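Local coordinates for protein NreA (Staphylococcus aureus subsp. aureus, PDB 6K2H) that probably binds nitrate through its GAF domain and serves as a nitrate sensor in bacterial signalling, at residues D26-A31 with L120-R125. The protein carries 1 engineered substitution. Sequence-based numbering, arbitrary orientation.
Sequences DFAAIA and LLFGQR
Asp26, just before strand 27-31, meets Gln124 and Arg125. Its carboxylate accepts Arg125 N on the anti lone pair of Asp26 OD2, a nearly straight bond of 2.9 Å (163° at the hydrogen), while Asp26 OD1 turns to a salt bridge with Arg128. The Gln124 side chain, bent at chi2, swings its amide back so that Gln124 OE1 receives Asp26 N at 3.0 Å, almost in line with the carbonyl; Gln124 NE2 is spent on Pro129 O. Both ends of this amide are thus engaged, which should fix its rotation, with its plane 49° from the carboxylate. Arg125, extended from CG to NE, brings its guanidinium obliquely to the Phe27 ring, with Arg125 NH2 3.5 Å from Phe27 CD1 and the planes 65° apart; its main charged partner is Glu100, and its bond from NH1 to Asp26 O is weak. With CG anti to the backbone N, the Phe27 ring sets an edge beside Gly123 and another part of its edge toward Leu121, whose CD2 lies in the ring plane 4.0 Å from Phe27 CE2. On the other face, covered by helix 10-23, Ile30 CG1 meets Leu120 CD1 at 3.9 Å; there Leu120 touches Leu16 and Ile30 touches Phe12. Reciprocal backbone bonds join Phe27 with Gly123 and Ala29 with Leu121. Gly123 is matched by two residues, Asp26 and Phe27, which defines a classic beta bulge in the central antiparallel sheet of the GAF fold.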
loop_
_atom_site.group_PDB
_atom_site.type_symbol
_atom_site.label_atom_id
_atom_site.label_comp_id
_atom_site.label_asym_id
_atom_site.label_seq_id
_atom_site.Cartn_x
_atom_site.Cartn_y
_atom_site.Cartn_z
ATOM N N ASP A 26 -4.047 6.914 8.954
ATOM C CA ASP A 26 -5.078 6.089 9.484
ATOM C C ASP A 26 -4.809 4.595 9.205
ATOM O O ASP A 26 -5.356 3.733 9.872
ATOM C CB ASP A 26 -6.425 6.466 8.903
ATOM C CG ASP A 26 -6.884 7.873 9.347
ATOM O OD1 ASP A 26 -6.384 8.354 10.415
ATOM O OD2 ASP A 26 -7.693 8.498 8.612
ATOM N N PHE A 27 -4.102 4.335 8.112
ATOM C CA PHE A 27 -3.896 2.971 7.654
ATOM C C PHE A 27 -2.528 2.832 7.008
ATOM O O PHE A 27 -2.008 3.773 6.329
ATOM C CB PHE A 27 -4.972 2.667 6.570
ATOM C CG PHE A 27 -4.866 1.292 5.968
ATOM C CD1 PHE A 27 -5.208 0.167 6.700
ATOM C CD2 PHE A 27 -4.411 1.102 4.689
ATOM C CE1 PHE A 27 -5.109 -1.104 6.188
ATOM C CE2 PHE A 27 -4.302 -0.188 4.172
ATOM C CZ PHE A 27 -4.640 -1.288 4.924
ATOM N N ALA A 28 -1.925 1.667 7.127
ATOM C CA ALA A 28 -0.722 1.374 6.273
ATOM C C ALA A 28 -0.707 -0.118 5.919
ATOM O O ALA A 28 -1.297 -0.924 6.650
ATOM C CB ALA A 28 0.602 1.818 6.964
ATOM N N ALA A 29 -0.035 -0.499 4.842
ATOM C CA ALA A 29 -0.010 -1.888 4.427
ATOM C C ALA A 29 1.247 -2.146 3.654
ATOM O O ALA A 29 1.787 -1.213 3.003
ATOM C CB ALA A 29 -1.232 -2.213 3.631
ATOM N N ILE A 30 1.743 -3.379 3.737
ATOM C CA ILE A 30 2.881 -3.779 2.875
ATOM C C ILE A 30 2.465 -4.956 2.002
ATOM O O ILE A 30 1.986 -5.953 2.509
ATOM C CB ILE A 30 4.086 -4.181 3.746
ATOM C CG1 ILE A 30 4.660 -2.955 4.477
ATOM C CG2 ILE A 30 5.190 -4.803 2.857
ATOM C CD1 ILE A 30 5.592 -3.253 5.657
ATOM N N ALA A 31 2.723 -4.849 0.703
ATOM C CA ALA A 31 2.434 -5.905 -0.271
ATOM C C ALA A 31 3.758 -6.523 -0.758
ATOM O O ALA A 31 4.746 -5.823 -0.975
ATOM C CB ALA A 31 1.641 -5.344 -1.435
ATOM N N LEU A 120 4.892 -0.231 0.006
ATOM C CA LEU A 120 4.384 0.344 1.239
ATOM C C LEU A 120 3.275 1.354 0.944
ATOM O O LEU A 120 3.477 2.360 0.203
ATOM C CB LEU A 120 5.494 1.039 2.004
ATOM C CG LEU A 120 5.206 1.825 3.218
ATOM C CD1 LEU A 120 4.614 0.967 4.317
ATOM C CD2 LEU A 120 6.501 2.493 3.737
ATOM N N LEU A 121 2.097 1.052 1.431
ATOM C CA LEU A 121 0.889 1.879 1.193
ATOM C C LEU A 121 0.528 2.611 2.478
ATOM O O LEU A 121 0.521 1.978 3.573
ATOM C CB LEU A 121 -0.246 1.012 0.730
ATOM C CG LEU A 121 -1.589 1.746 0.756
ATOM C CD1 LEU A 121 -1.633 2.756 -0.289
ATOM C CD2 LEU A 121 -2.749 0.744 0.608
ATOM N N PHE A 122 0.406 3.949 2.382
ATOM C CA PHE A 122 -0.130 4.790 3.477
ATOM C C PHE A 122 -1.505 5.243 3.023
ATOM O O PHE A 122 -1.691 5.731 1.878
ATOM C CB PHE A 122 0.780 6.007 3.726
ATOM C CG PHE A 122 2.114 5.649 4.330
ATOM C CD1 PHE A 122 2.170 5.346 5.688
ATOM C CD2 PHE A 122 3.272 5.732 3.612
ATOM C CE1 PHE A 122 3.402 5.052 6.279
ATOM C CE2 PHE A 122 4.510 5.466 4.198
ATOM C CZ PHE A 122 4.562 5.128 5.538
ATOM N N GLY A 123 -2.491 5.075 3.887
ATOM C CA GLY A 123 -3.854 5.490 3.562
ATOM C C GLY A 123 -4.557 6.358 4.597
ATOM O O GLY A 123 -4.336 6.165 5.784
ATOM N N GLN A 124 -5.337 7.326 4.146
ATOM C CA GLN A 124 -6.213 8.104 5.027
ATOM C C GLN A 124 -7.650 7.701 4.845
ATOM O O GLN A 124 -8.063 7.301 3.723
ATOM C CB GLN A 124 -6.092 9.608 4.775
ATOM C CG GLN A 124 -4.677 10.155 4.974
ATOM C CD GLN A 124 -4.231 10.228 6.407
ATOM O OE1 GLN A 124 -4.404 9.287 7.191
ATOM N NE2 GLN A 124 -3.647 11.372 6.791
ATOM N N ARG A 125 -8.428 7.905 5.909
ATOM C CA ARG A 125 -9.862 7.769 5.852
ATOM C C ARG A 125 -10.516 9.112 6.134
ATOM O O ARG A 125 -9.884 10.060 6.560
ATOM C CB ARG A 125 -10.329 6.756 6.914
ATOM C CG ARG A 125 -9.791 5.356 6.597
ATOM C CD ARG A 125 -10.556 4.277 7.355
ATOM N NE ARG A 125 -9.779 3.042 7.323
ATOM C CZ ARG A 125 -8.852 2.688 8.217
ATOM N NH1 ARG A 125 -8.592 3.436 9.296
ATOM N NH2 ARG A 125 -8.154 1.591 7.989
#